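Local coordinates for protein Polyphosphate:AMP phosphotransferase (Pseudomonas aeruginosa PAO1, PDB 3CZP) that transfers phosphate from inorganic polyphosphate to AMP to make ADP, and less efficiently to GMP, in a magnesium-dependent reaction, at residues A[70-78]-A[102-113]. Sequence-based numbering, arbitrary orientation. Where two conformers were deposited one is given.
Sequences RLIEVQSFL and RTGIFFGNWYSQ
Phe77 turns the edge of its ring onto the face of Phe106 in a T-shaped pair, the planes 78° apart, with Phe77 CE1 3.7 Å from Phe106 CG. Its CB already points toward residues 102-113, and chi1 (-65°, CG anti to the carbonyl carbon) then swings the ring over Phe106. CD1 meets Phe107 O, while Gly108 O is pressed against Phe77 CB, buried and without a hydrogen-bond partner. Phe93 of helix 91-96 makes a further edge-to-face pair with Phe77, and the CG methylene of Gln75 runs alongside the Phe106 ring. Beside this tight cluster Ser76 and Leu78 form an exposed rim, where Leu78 CD2 touches only Gly108, Gln113 CG and, more distantly, Ser112 CB.

Strands 72-76 and 103-107 pair in parallel through a ladder of backbone bonds, among them Ile105 N to Glu73 O (2.7 Å) and Gln75 N to Ile105 O (2.8 Å). Strand 72-76 is the edge strand of the five-stranded parallel sheet, order 2-3-1-4-5, of the first PPK2 domain, a P-loop kinase-like fold, and 103-107 its inner neighbour. On the face bearing Ile72, its CG2 methyl packs on Ile105 CD1 (3.7 Å), while Val74 CG1 meets the edge of the Phe107 ring. Asn109 and Ser112 form a capping box, its bonds weak, at helix 110-119, and Asn109 ND2 donates to Phe106 O (3.0 Å).

The Arg102 end is polar and water-bridged. Arg102, bent at chi3 (61°), crosses Glu73 nearly at right angles; in one of two Glu73 conformers, NE (3.1 Å) and NH2 (3.2 Å) reach Glu73 OE2 from the same carboxylate face. Arg102 NH1 bonds Arg70 O (3.0 Å), and one water links NH2 to Ile72 O. The second subunit partly covers this end, its Pro333 on Arg102 and its Asp364 salt-bridged to Arg70, consistent with this seemingly inactive domain mediating dimerization.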
# COMPACT_ATOMS: atom_id res chain seq x y z
N ARG A 70 -0.70 -0.04 20.46
CA ARG A 70 -1.45 -0.64 19.37
C ARG A 70 -2.06 0.37 18.40
O ARG A 70 -2.41 -0.00 17.28
CB ARG A 70 -2.56 -1.57 19.87
CG ARG A 70 -2.03 -2.70 20.72
CD ARG A 70 -3.10 -3.54 21.34
NE ARG A 70 -3.82 -2.84 22.38
CZ ARG A 70 -4.88 -3.35 23.02
NH1 ARG A 70 -5.27 -4.56 22.76
NH2 ARG A 70 -5.51 -2.64 23.98
N LEU A 71 -2.25 1.61 18.87
CA LEU A 71 -2.94 2.69 18.11
C LEU A 71 -1.98 3.82 17.60
O LEU A 71 -2.41 4.89 17.16
CB LEU A 71 -4.04 3.24 19.00
CG LEU A 71 -5.25 2.32 19.32
CD1 LEU A 71 -6.31 3.07 20.20
CD2 LEU A 71 -5.88 1.83 17.99
N ILE A 72 -0.66 3.56 17.69
CA ILE A 72 0.41 4.53 17.43
C ILE A 72 1.43 3.83 16.49
O ILE A 72 1.80 2.71 16.74
CB ILE A 72 1.17 5.01 18.72
CG1 ILE A 72 0.22 5.47 19.81
CG2 ILE A 72 2.12 6.12 18.39
CD1 ILE A 72 0.83 5.94 21.18
N GLU A 73 1.79 4.46 15.37
CA GLU A 73 2.89 4.01 14.52
C GLU A 73 4.00 5.01 14.72
O GLU A 73 3.74 6.20 14.74
CB GLU A 73 2.52 4.00 13.04
CG GLU A 73 1.20 3.28 12.69
CD GLU A 73 0.08 4.28 12.34
OE1 GLU A 73 -0.04 4.60 11.11
OE2 GLU A 73 -0.64 4.74 13.30
N VAL A 74 5.22 4.51 14.92
CA VAL A 74 6.43 5.32 15.09
C VAL A 74 7.36 5.03 13.91
O VAL A 74 7.78 3.87 13.68
CB VAL A 74 7.12 5.06 16.42
CG1 VAL A 74 8.25 5.98 16.61
CG2 VAL A 74 6.13 5.27 17.53
N GLN A 75 7.60 6.07 13.11
CA GLN A 75 8.43 5.97 11.90
C GLN A 75 9.72 6.77 12.03
O GLN A 75 9.76 7.75 12.74
CB GLN A 75 7.70 6.60 10.72
CG GLN A 75 6.26 6.23 10.50
CD GLN A 75 6.08 4.90 9.90
OE1 GLN A 75 7.03 4.28 9.43
NE2 GLN A 75 4.83 4.43 9.87
N SER A 76 10.76 6.30 11.34
CA SER A 76 11.85 7.19 10.94
C SER A 76 12.12 7.07 9.44
O SER A 76 11.82 6.04 8.82
CB SER A 76 13.10 6.94 11.75
OG SER A 76 14.11 7.84 11.29
N PHE A 77 12.64 8.16 8.85
CA PHE A 77 12.69 8.31 7.39
C PHE A 77 14.08 8.56 6.79
O PHE A 77 14.20 8.94 5.58
CB PHE A 77 11.77 9.45 6.93
CG PHE A 77 10.30 9.21 7.18
CD1 PHE A 77 9.70 9.71 8.32
CD2 PHE A 77 9.52 8.59 6.23
CE1 PHE A 77 8.39 9.57 8.55
CE2 PHE A 77 8.14 8.42 6.46
CZ PHE A 77 7.57 8.90 7.62
N LEU A 78 15.12 8.32 7.57
CA LEU A 78 16.48 8.58 7.06
C LEU A 78 17.25 7.29 6.61
O LEU A 78 18.48 7.23 6.71
CB LEU A 78 17.32 9.35 8.11
CG LEU A 78 16.67 10.52 8.90
CD1 LEU A 78 17.66 11.11 9.95
CD2 LEU A 78 16.07 11.64 7.97
N ARG A 102 -6.04 7.34 14.12
CA ARG A 102 -4.75 6.86 14.61
C ARG A 102 -3.72 7.96 14.73
O ARG A 102 -3.95 9.08 14.28
CB ARG A 102 -4.32 5.71 13.74
CG ARG A 102 -5.10 4.48 14.03
CD ARG A 102 -4.61 3.31 13.22
NE ARG A 102 -3.20 3.03 13.53
CZ ARG A 102 -2.78 2.03 14.29
NH1 ARG A 102 -3.63 1.12 14.77
NH2 ARG A 102 -1.49 1.93 14.55
N THR A 103 -2.60 7.61 15.37
CA THR A 103 -1.50 8.48 15.62
C THR A 103 -0.26 7.89 14.96
O THR A 103 0.03 6.69 15.04
CB THR A 103 -1.18 8.64 17.16
OG1 THR A 103 -2.31 9.19 17.83
CG2 THR A 103 0.11 9.51 17.44
N GLY A 104 0.48 8.81 14.35
CA GLY A 104 1.77 8.52 13.75
C GLY A 104 2.79 9.45 14.36
O GLY A 104 2.53 10.65 14.49
N ILE A 105 3.94 8.90 14.75
CA ILE A 105 5.01 9.73 15.34
C ILE A 105 6.27 9.60 14.44
O ILE A 105 6.74 8.49 14.17
CB ILE A 105 5.40 9.27 16.77
CG1 ILE A 105 4.16 9.25 17.70
CG2 ILE A 105 6.63 10.15 17.30
CD1 ILE A 105 4.46 8.86 19.15
N PHE A 106 6.72 10.73 13.92
CA PHE A 106 7.76 10.81 12.91
C PHE A 106 9.06 11.37 13.46
O PHE A 106 9.18 12.57 13.72
CB PHE A 106 7.31 11.73 11.76
CG PHE A 106 6.13 11.20 10.96
CD1 PHE A 106 5.55 9.97 11.21
CD2 PHE A 106 5.61 11.95 9.91
CE1 PHE A 106 4.44 9.51 10.41
CE2 PHE A 106 4.55 11.47 9.12
CZ PHE A 106 3.99 10.27 9.37
N PHE A 107 10.05 10.50 13.52
CA PHE A 107 11.42 10.91 13.66
C PHE A 107 11.97 11.10 12.23
O PHE A 107 11.36 10.69 11.20
CB PHE A 107 12.27 9.81 14.31
CG PHE A 107 12.00 9.53 15.79
CD1 PHE A 107 12.79 10.10 16.78
CD2 PHE A 107 11.08 8.58 16.16
CE1 PHE A 107 12.56 9.80 18.14
CE2 PHE A 107 10.87 8.27 17.49
CZ PHE A 107 11.63 8.88 18.49
N GLY A 108 13.15 11.68 12.14
CA GLY A 108 13.83 11.84 10.82
C GLY A 108 12.90 12.37 9.75
O GLY A 108 12.91 11.87 8.60
N ASN A 109 12.09 13.38 10.10
CA ASN A 109 11.02 13.80 9.23
C ASN A 109 11.61 14.86 8.24
O ASN A 109 12.81 14.95 8.07
CB ASN A 109 9.87 14.32 10.11
CG ASN A 109 10.35 15.35 11.13
OD1 ASN A 109 11.02 16.34 10.77
ND2 ASN A 109 10.08 15.10 12.37
N TRP A 110 10.77 15.65 7.61
CA TRP A 110 11.25 16.64 6.65
C TRP A 110 12.20 17.71 7.28
O TRP A 110 13.16 18.11 6.66
CB TRP A 110 10.04 17.24 5.92
CG TRP A 110 8.83 17.53 6.74
CD1 TRP A 110 8.52 18.71 7.31
CD2 TRP A 110 7.76 16.62 7.06
NE1 TRP A 110 7.32 18.62 7.94
CE2 TRP A 110 6.83 17.35 7.82
CE3 TRP A 110 7.49 15.27 6.78
CZ2 TRP A 110 5.63 16.79 8.27
CZ3 TRP A 110 6.31 14.70 7.27
CH2 TRP A 110 5.41 15.47 8.01
N TYR A 111 11.99 18.10 8.52
CA TYR A 111 12.87 19.00 9.25
C TYR A 111 14.26 18.48 9.51
O TYR A 111 15.24 19.19 9.28
CB TYR A 111 12.22 19.42 10.55
CG TYR A 111 10.96 20.17 10.33
CD1 TYR A 111 10.98 21.41 9.68
CD2 TYR A 111 9.75 19.67 10.70
CE1 TYR A 111 9.84 22.12 9.44
CE2 TYR A 111 8.60 20.36 10.46
CZ TYR A 111 8.65 21.63 9.86
OH TYR A 111 7.48 22.36 9.61
N SER A 112 14.37 17.23 9.95
CA SER A 112 15.68 16.59 10.13
C SER A 112 16.40 16.59 8.80
O SER A 112 17.56 16.90 8.72
CB SER A 112 15.56 15.15 10.64
OG SER A 112 14.51 15.02 11.58
N GLN A 113 15.70 16.21 7.74
CA GLN A 113 16.30 16.21 6.42
C GLN A 113 16.89 17.56 6.01
O GLN A 113 18.09 17.63 5.70
CB GLN A 113 15.28 15.73 5.38
CG GLN A 113 14.86 14.23 5.54
CD GLN A 113 14.04 13.75 4.36
OE1 GLN A 113 13.31 14.53 3.75
NE2 GLN A 113 14.14 12.45 4.05
O HOH W 1 -3.72 6.70 18.63
O HOH W 2 0.37 0.54 15.65